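Beta subunit of photoactivated adenylyl cyclase (PDB 5MBE) probably makes cyclic AMP from ATP when blue light is absorbed by its flavin-binding BLUF domain, which is joined to a class III cyclase domain. Local coordinates at residues L151-I156 with Y253-E258. Sequence-based numbering, arbitrary orientation.
Sequences LVEKII and YGHVIE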
loop_
_atom_site.group_PDB
_atom_site.type_symbol
_atom_site.label_atom_id
_atom_site.label_comp_id
_atom_site.label_asym_id
_atom_site.label_seq_id
_atom_site.Cartn_x
_atom_site.Cartn_y
_atom_site.Cartn_z
ATOM N N LEU A 151 -14.419 -8.783 -12.242
ATOM C CA LEU A 151 -15.578 -7.958 -11.928
ATOM C C LEU A 151 -16.428 -8.688 -10.897
ATOM O O LEU A 151 -16.902 -9.801 -11.148
ATOM C CB LEU A 151 -16.390 -7.661 -13.186
ATOM C CG LEU A 151 -17.658 -6.831 -12.989
ATOM C CD1 LEU A 151 -17.313 -5.397 -12.620
ATOM C CD2 LEU A 151 -18.518 -6.881 -14.241
ATOM N N VAL A 152 -16.611 -8.067 -9.732
ATOM C CA VAL A 152 -17.341 -8.676 -8.630
ATOM C C VAL A 152 -18.307 -7.657 -8.044
ATOM O O VAL A 152 -18.117 -6.444 -8.161
ATOM C CB VAL A 152 -16.396 -9.212 -7.532
ATOM C CG1 VAL A 152 -15.651 -10.437 -8.026
ATOM C CG2 VAL A 152 -15.414 -8.133 -7.108
ATOM N N GLU A 153 -19.363 -8.170 -7.423
ATOM C CA GLU A 153 -20.310 -7.348 -6.682
ATOM C C GLU A 153 -19.817 -7.233 -5.246
ATOM O O GLU A 153 -19.721 -8.243 -4.537
ATOM C CB GLU A 153 -21.710 -7.958 -6.726
ATOM C CG GLU A 153 -22.195 -8.292 -8.126
ATOM C CD GLU A 153 -22.947 -9.609 -8.185
ATOM O OE1 GLU A 153 -24.183 -9.589 -8.367
ATOM O OE2 GLU A 153 -22.298 -10.668 -8.046
ATOM N N LYS A 154 -19.491 -6.016 -4.821
ATOM C CA LYS A 154 -18.956 -5.803 -3.486
ATOM C C LYS A 154 -19.655 -4.628 -2.822
ATOM O O LYS A 154 -20.214 -3.753 -3.487
ATOM C CB LYS A 154 -17.443 -5.547 -3.506
ATOM C CG LYS A 154 -16.626 -6.692 -4.060
ATOM C CD LYS A 154 -15.147 -6.491 -3.777
ATOM C CE LYS A 154 -14.768 -7.044 -2.415
ATOM N NZ LYS A 154 -14.897 -8.526 -2.383
ATOM N N ILE A 155 -19.609 -4.624 -1.495
ATOM C CA ILE A 155 -20.042 -3.489 -0.693
ATOM C C ILE A 155 -18.810 -2.656 -0.378
ATOM O O ILE A 155 -17.834 -3.166 0.182
ATOM C CB ILE A 155 -20.743 -3.947 0.592
ATOM C CG1 ILE A 155 -22.044 -4.672 0.252
ATOM C CG2 ILE A 155 -20.999 -2.758 1.506
ATOM C CD1 ILE A 155 -22.618 -5.445 1.405
ATOM N N ILE A 156 -18.848 -1.380 -0.746
ATOM C CA ILE A 156 -17.725 -0.473 -0.550
ATOM C C ILE A 156 -17.929 0.272 0.761
ATOM O O ILE A 156 -19.038 0.735 1.057
ATOM C CB ILE A 156 -17.586 0.502 -1.732
ATOM C CG1 ILE A 156 -17.527 -0.276 -3.046
ATOM C CG2 ILE A 156 -16.341 1.367 -1.569
ATOM C CD1 ILE A 156 -16.408 -1.296 -3.101
ATOM N N TYR A 253 -23.232 -0.477 -2.805
ATOM C CA TYR A 253 -23.208 -1.798 -3.417
ATOM C C TYR A 253 -23.273 -1.636 -4.926
ATOM O O TYR A 253 -24.155 -0.943 -5.442
ATOM C CB TYR A 253 -24.372 -2.662 -2.921
ATOM C CG TYR A 253 -24.489 -4.004 -3.609
ATOM C CD1 TYR A 253 -23.634 -5.049 -3.286
ATOM C CD2 TYR A 253 -25.464 -4.228 -4.573
ATOM C CE1 TYR A 253 -23.740 -6.278 -3.910
ATOM C CE2 TYR A 253 -25.578 -5.455 -5.201
ATOM C CZ TYR A 253 -24.715 -6.475 -4.865
ATOM O OH TYR A 253 -24.821 -7.698 -5.486
ATOM N N GLY A 254 -22.337 -2.263 -5.627
ATOM C CA GLY A 254 -22.328 -2.183 -7.075
ATOM C C GLY A 254 -21.244 -3.066 -7.649
ATOM O O GLY A 254 -20.522 -3.761 -6.926
ATOM N N HIS A 255 -21.146 -3.031 -8.974
ATOM C CA HIS A 255 -20.134 -3.797 -9.688
ATOM C C HIS A 255 -18.815 -3.038 -9.654
ATOM O O HIS A 255 -18.753 -1.869 -10.045
ATOM C CB HIS A 255 -20.565 -4.052 -11.130
ATOM C CG HIS A 255 -21.837 -4.828 -11.255
ATOM N ND1 HIS A 255 -22.295 -5.317 -12.460
ATOM C CD2 HIS A 255 -22.753 -5.200 -10.328
ATOM C CE1 HIS A 255 -23.434 -5.956 -12.270
ATOM N NE2 HIS A 255 -23.735 -5.900 -10.985
ATOM N N VAL A 256 -17.764 -3.700 -9.182
ATOM C CA VAL A 256 -16.437 -3.105 -9.134
ATOM C C VAL A 256 -15.441 -4.082 -9.737
ATOM O O VAL A 256 -15.604 -5.303 -9.650
ATOM C CB VAL A 256 -16.011 -2.717 -7.697
ATOM C CG1 VAL A 256 -16.927 -1.644 -7.144
ATOM C CG2 VAL A 256 -15.996 -3.942 -6.789
ATOM N N ILE A 257 -14.406 -3.531 -10.362
ATOM C CA ILE A 257 -13.310 -4.316 -10.909
ATOM C C ILE A 257 -12.185 -4.303 -9.889
ATOM O O ILE A 257 -11.631 -3.242 -9.574
ATOM C CB ILE A 257 -12.848 -3.770 -12.268
ATOM C CG1 ILE A 257 -13.988 -3.875 -13.279
ATOM C CG2 ILE A 257 -11.613 -4.524 -12.753
ATOM C CD1 ILE A 257 -13.887 -2.895 -14.410
ATOM N N GLU A 258 -11.861 -5.475 -9.358
ATOM C CA GLU A 258 -10.853 -5.623 -8.319
ATOM C C GLU A 258 -9.643 -6.362 -8.874
ATOM O O GLU A 258 -9.789 -7.398 -9.532
ATOM C CB GLU A 258 -11.431 -6.369 -7.114
ATOM C CG GLU A 258 -10.412 -6.750 -6.073
ATOM C CD GLU A 258 -11.040 -7.067 -4.733
ATOM O OE1 GLU A 258 -10.334 -6.982 -3.707
ATOM O OE2 GLU A 258 -12.245 -7.390 -4.705
#
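V152 and V256 face each other as a hydrogen-bonded pair of antiparallel strands. Their two bonds are short and nearly straight: V152 N to V256 O is 2.9 Å, with 171° at the hydrogen. The next such pair, K154 with G254, is longer, K154 N to G254 O measuring 3.3 Å, and its return bond is weak. The axes are 48° from exactly antiparallel, a strong twist.

L151, E153, I155, Y253, H255 and I257 share one face. L151 CD1 lies against I257 CG1 at 3.7 Å. With CG anti to the backbone N (chi1 175°), the Y253 ring runs alongside E153, its OH 3.4 Å from E153 CB. I155 CG1 meets the ring edge at Y253 CD1, 3.9 Å away. An alanine at Y253 would remove this ring and would probably leave E153 CB and I155 CG1 less well covered.

On the other face K154 crosses V256 at about a right angle, CG on CG2. K154 CD passes E258 OE2 at 3.2 Å; bends at chi3 and chi4 then carry the amine off, and NZ to OE2 is a long salt bridge of 3.7 Å. E258 OE1 is bound by R133 and H269. The contact joins central strands of the cyclase domain. A buried carboxylate among these basic groups is likely to stay ionised, offsetting the nearby charges of K154 and R133.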